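Long-range contact in Bd3459 (Bdellovibrio bacteriovorus, PDB 5CEC), which is probably a serine-type D-Ala-D-Ala carboxypeptidase or endopeptidase of the S13 family and forms a complex with the ankyrin-repeat immunity protein Bd3460: residues G348-S360 with M368-F380. The protein carries 1 engineered substitution. Numbering follows the deposited sequence.
Sequences GVMAGSTTAKTGS and MGSVSTKNGEIYF. With SO4 (sulfate ion), chain C.
Ser353 O is gripped twice: by Ser372 N at 2.8 Å, which arrives tilted 27° from the carbonyl plane, and by a water. The same water accepts from Thr355 OG1 and from Ser370 OG, each 2.9 Å from its oxygen, and so ties together the two hydroxyls of a hydrogen-bonded cross-strand pair whose side chains otherwise meet as Thr355 CB against Ser370 OG (3.7 Å). Thr355 and Ser370 exchange both backbone N-H···O bonds, as do Lys357 and Met368, where the bond from Lys357 N to Met368 O runs nearly straight onto the carbonyl. Between these pairs Gly369, without a side chain, lets the strands close in: its CA lies 3.1 Å from Thr355 O, a C-H···O contact. The other sheet face carries Thr354, Ala356 and Val371. Thr354 and Val371 lie side by side, OG1 3.5 Å from CG1. The Phe380 ring, from the next strand, lays one face against Gly369 N, offset toward the rim, and has CZ 4.1 Å from Ala356 CB and CE2 near Thr354 CG2; its CG sits between backbone N and carbonyl carbon (chi1 74°), which turns the ring toward strand 354-360. Lys357, bent at chi2 and chi4, curls NZ back to Thr358 O (2.8 Å), close to a sulfate that Thr358 OG1 and Ser360 OG bind together with Ser70 and Ser251. Lys-Thr-Gly beside a Ser70/Lys73 pair is consistent with the active site of penicillin-binding proteins, and the sulfate would then occupy its pocket. The hairpin of strands 354-361 and 364-373 occupies the antiparallel sheet between strands 333-334 and 376-385: Met368 packs on helices 72-84 and 307-322, whereas Val371 meets helix 394-411 on the opposite face.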
loop_
_atom_site.group_PDB
_atom_site.type_symbol
_atom_site.label_atom_id
_atom_site.label_comp_id
_atom_site.label_asym_id
_atom_site.label_seq_id
_atom_site.Cartn_x
_atom_site.Cartn_y
_atom_site.Cartn_z
ATOM N N GLY A 348 -12.471 10.665 8.995
ATOM C CA GLY A 348 -12.481 11.982 9.566
ATOM C C GLY A 348 -12.256 13.048 8.508
ATOM O O GLY A 348 -12.638 12.895 7.332
ATOM N N VAL A 349 -11.622 14.137 8.917
ATOM C CA VAL A 349 -11.365 15.238 7.989
ATOM C C VAL A 349 -10.423 14.875 6.841
ATOM O O VAL A 349 -10.394 15.583 5.838
ATOM C CB VAL A 349 -10.861 16.485 8.705
ATOM C CG1 VAL A 349 -11.950 17.032 9.613
ATOM C CG2 VAL A 349 -9.558 16.262 9.464
ATOM N N MET A 350 -9.649 13.799 6.966
ATOM C CA MET A 350 -8.803 13.374 5.858
ATOM C C MET A 350 -9.553 12.796 4.676
ATOM O O MET A 350 -9.036 12.794 3.566
ATOM C CB MET A 350 -7.784 12.333 6.319
ATOM C CG MET A 350 -6.692 12.909 7.214
ATOM S SD MET A 350 -5.529 11.706 7.859
ATOM C CE MET A 350 -6.562 10.689 8.908
ATOM N N ALA A 351 -10.716 12.194 4.929
ATOM C CA ALA A 351 -11.436 11.497 3.871
ATOM C C ALA A 351 -11.723 12.463 2.735
ATOM O O ALA A 351 -12.331 13.484 2.932
ATOM C CB ALA A 351 -12.705 10.882 4.433
ATOM N N GLY A 352 -11.287 12.088 1.537
ATOM C CA GLY A 352 -11.528 12.862 0.333
ATOM C C GLY A 352 -10.690 14.106 0.152
ATOM O O GLY A 352 -10.799 14.759 -0.885
ATOM N N SER A 353 -9.931 14.500 1.183
ATOM C CA SER A 353 -9.123 15.726 1.142
ATOM C C SER A 353 -7.631 15.458 1.054
ATOM O O SER A 353 -6.865 16.358 0.746
ATOM C CB SER A 353 -9.353 16.532 2.418
ATOM O OG SER A 353 -8.828 15.864 3.552
ATOM N N THR A 354 -7.212 14.245 1.393
ATOM C CA THR A 354 -5.817 13.941 1.697
ATOM C C THR A 354 -5.297 12.910 0.709
ATOM O O THR A 354 -5.925 11.881 0.494
ATOM C CB THR A 354 -5.717 13.449 3.132
ATOM O OG1 THR A 354 -6.179 14.495 3.981
ATOM C CG2 THR A 354 -4.295 13.098 3.519
ATOM N N THR A 355 -4.139 13.219 0.127
ATOM C CA THR A 355 -3.445 12.337 -0.814
ATOM C C THR A 355 -2.186 11.934 -0.093
ATOM O O THR A 355 -1.392 12.817 0.248
ATOM C CB THR A 355 -3.132 13.047 -2.137
ATOM O OG1 THR A 355 -4.340 13.637 -2.658
ATOM C CG2 THR A 355 -2.567 12.134 -3.151
ATOM N N ALA A 356 -1.954 10.658 0.151
ATOM C CA ALA A 356 -0.879 10.290 1.092
ATOM C C ALA A 356 -0.342 8.887 0.857
ATOM O O ALA A 356 -1.047 8.010 0.326
ATOM C CB ALA A 356 -1.338 10.423 2.527
ATOM N N LYS A 357 0.899 8.695 1.297
ATOM C CA LYS A 357 1.593 7.432 1.280
ATOM C C LYS A 357 1.971 7.094 2.718
ATOM O O LYS A 357 2.503 7.902 3.440
ATOM C CB LYS A 357 2.873 7.530 0.430
ATOM C CG LYS A 357 3.693 6.224 0.363
ATOM C CD LYS A 357 3.042 5.187 -0.551
ATOM C CE LYS A 357 3.587 3.788 -0.292
ATOM N NZ LYS A 357 3.034 3.192 0.967
ATOM N N THR A 358 1.699 5.854 3.109
ATOM C CA THR A 358 2.027 5.279 4.400
ATOM C C THR A 358 3.398 4.602 4.422
ATOM O O THR A 358 3.950 4.224 3.384
ATOM C CB THR A 358 0.965 4.234 4.734
ATOM O OG1 THR A 358 0.848 3.336 3.641
ATOM C CG2 THR A 358 -0.398 4.859 5.015
ATOM N N GLY A 359 3.887 4.354 5.631
ATOM C CA GLY A 359 5.046 3.493 5.824
ATOM C C GLY A 359 5.079 2.884 7.196
ATOM O O GLY A 359 4.582 3.473 8.147
ATOM N N SER A 360 5.573 1.653 7.257
ATOM C CA SER A 360 5.686 0.882 8.484
ATOM C C SER A 360 6.935 0.004 8.436
ATOM O O SER A 360 7.053 -0.829 7.540
ATOM C CB SER A 360 4.462 -0.037 8.625
ATOM O OG SER A 360 3.249 0.614 8.331
ATOM N N MET A 368 3.228 10.741 4.449
ATOM C CA MET A 368 3.507 12.017 3.803
ATOM C C MET A 368 2.508 12.224 2.677
ATOM O O MET A 368 2.004 11.262 2.080
ATOM C CB MET A 368 4.945 12.103 3.305
ATOM C CG MET A 368 5.267 11.255 2.096
ATOM S SD MET A 368 7.013 11.218 1.614
ATOM C CE MET A 368 7.115 12.718 0.694
ATOM N N GLY A 369 2.317 13.480 2.290
ATOM C CA GLY A 369 1.381 13.776 1.213
ATOM C C GLY A 369 0.935 15.210 1.253
ATOM O O GLY A 369 1.670 16.125 1.693
ATOM N N SER A 370 -0.275 15.407 0.755
ATOM C CA SER A 370 -0.907 16.699 0.757
ATOM C C SER A 370 -2.283 16.621 1.384
ATOM O O SER A 370 -3.005 15.609 1.278
ATOM C CB SER A 370 -1.031 17.233 -0.673
ATOM O OG SER A 370 -1.974 16.487 -1.419
ATOM N N VAL A 371 -2.645 17.719 2.041
ATOM C CA VAL A 371 -4.011 17.929 2.488
ATOM C C VAL A 371 -4.614 19.121 1.762
ATOM O O VAL A 371 -3.943 20.139 1.574
ATOM C CB VAL A 371 -4.116 18.113 4.030
ATOM C CG1 VAL A 371 -3.709 16.839 4.781
ATOM C CG2 VAL A 371 -3.317 19.293 4.553
ATOM N N SER A 372 -5.871 18.963 1.325
ATOM C CA SER A 372 -6.630 20.000 0.664
ATOM C C SER A 372 -7.530 20.585 1.746
ATOM O O SER A 372 -8.348 19.882 2.342
ATOM C CB SER A 372 -7.450 19.416 -0.477
ATOM O OG SER A 372 -8.268 20.414 -1.053
ATOM N N THR A 373 -7.305 21.856 2.026
ATOM C CA THR A 373 -8.008 22.580 3.088
ATOM C C THR A 373 -8.759 23.782 2.530
ATOM O O THR A 373 -8.562 24.157 1.374
ATOM C CB THR A 373 -7.012 23.015 4.189
ATOM O OG1 THR A 373 -6.236 24.139 3.743
ATOM C CG2 THR A 373 -6.054 21.870 4.575
ATOM N N LYS A 374 -9.600 24.406 3.366
ATOM C CA LYS A 374 -10.216 25.690 3.029
ATOM C C LYS A 374 -9.166 26.709 2.605
ATOM O O LYS A 374 -9.413 27.481 1.703
ATOM C CB LYS A 374 -11.014 26.235 4.217
ATOM C CG LYS A 374 -11.832 27.493 3.938
ATOM C CD LYS A 374 -12.881 27.726 5.020
ATOM C CE LYS A 374 -13.991 26.667 4.976
ATOM N NZ LYS A 374 -15.315 27.168 5.456
ATOM N N ASN A 375 -7.998 26.684 3.243
ATOM C CA ASN A 375 -6.865 27.542 2.874
ATOM C C ASN A 375 -5.960 27.095 1.719
ATOM O O ASN A 375 -5.043 27.850 1.362
ATOM C CB ASN A 375 -5.945 27.749 4.057
ATOM C CG ASN A 375 -6.576 28.550 5.163
ATOM O OD1 ASN A 375 -7.680 29.086 5.028
ATOM N ND2 ASN A 375 -5.871 28.633 6.286
ATOM N N GLY A 376 -6.239 25.961 1.094
ATOM C CA GLY A 376 -5.440 25.460 -0.022
ATOM C C GLY A 376 -4.678 24.180 0.302
ATOM O O GLY A 376 -4.893 23.525 1.340
ATOM N N GLU A 377 -3.801 23.830 -0.630
ATOM C CA GLU A 377 -3.090 22.575 -0.627
ATOM C C GLU A 377 -1.876 22.730 0.264
ATOM O O GLU A 377 -1.108 23.674 0.111
ATOM C CB GLU A 377 -2.638 22.233 -2.040
ATOM C CG GLU A 377 -1.811 20.967 -2.163
ATOM C CD GLU A 377 -1.191 20.735 -3.541
ATOM O OE1 GLU A 377 -1.208 21.620 -4.413
ATOM O OE2 GLU A 377 -0.647 19.648 -3.746
ATOM N N ILE A 378 -1.705 21.817 1.210
ATOM C CA ILE A 378 -0.581 21.859 2.142
ATOM C C ILE A 378 0.162 20.530 2.089
ATOM O O ILE A 378 -0.442 19.459 2.263
ATOM C CB ILE A 378 -1.031 22.139 3.573
ATOM C CG1 ILE A 378 -1.908 23.385 3.660
ATOM C CG2 ILE A 378 0.172 22.260 4.511
ATOM C CD1 ILE A 378 -2.532 23.566 4.993
ATOM N N TYR A 379 1.484 20.569 1.880
ATOM C CA TYR A 379 2.309 19.356 1.975
ATOM C C TYR A 379 2.641 19.044 3.427
ATOM O O TYR A 379 2.827 19.953 4.247
ATOM C CB TYR A 379 3.650 19.545 1.231
ATOM C CG TYR A 379 3.502 19.964 -0.210
ATOM C CD1 TYR A 379 2.747 19.204 -1.097
ATOM C CD2 TYR A 379 4.108 21.122 -0.703
ATOM C CE1 TYR A 379 2.595 19.574 -2.412
ATOM C CE2 TYR A 379 3.966 21.494 -2.022
ATOM C CZ TYR A 379 3.194 20.738 -2.875
ATOM O OH TYR A 379 3.029 21.124 -4.186
ATOM N N PHE A 380 2.706 17.762 3.763
ATOM C CA PHE A 380 3.082 17.370 5.108
ATOM C C PHE A 380 3.892 16.092 5.098
ATOM O O PHE A 380 3.823 15.306 4.154
ATOM C CB PHE A 380 1.811 17.162 5.974
ATOM C CG PHE A 380 1.057 15.905 5.648
ATOM C CD1 PHE A 380 1.399 14.714 6.256
ATOM C CD2 PHE A 380 0.060 15.893 4.670
ATOM C CE1 PHE A 380 0.745 13.542 5.916
ATOM C CE2 PHE A 380 -0.567 14.729 4.323
ATOM C CZ PHE A 380 -0.229 13.564 4.950
HETATM S S SO4 C . 2.843 0.260 4.199
HETATM O O1 SO4 C . 1.857 -0.860 4.186
HETATM O O2 SO4 C . 3.110 0.766 5.554
HETATM O O3 SO4 C . 4.107 -0.225 3.459
HETATM O O4 SO4 C . 2.349 1.354 3.348
HETATM O O HOH W 1 -4.865 16.116 -1.328
#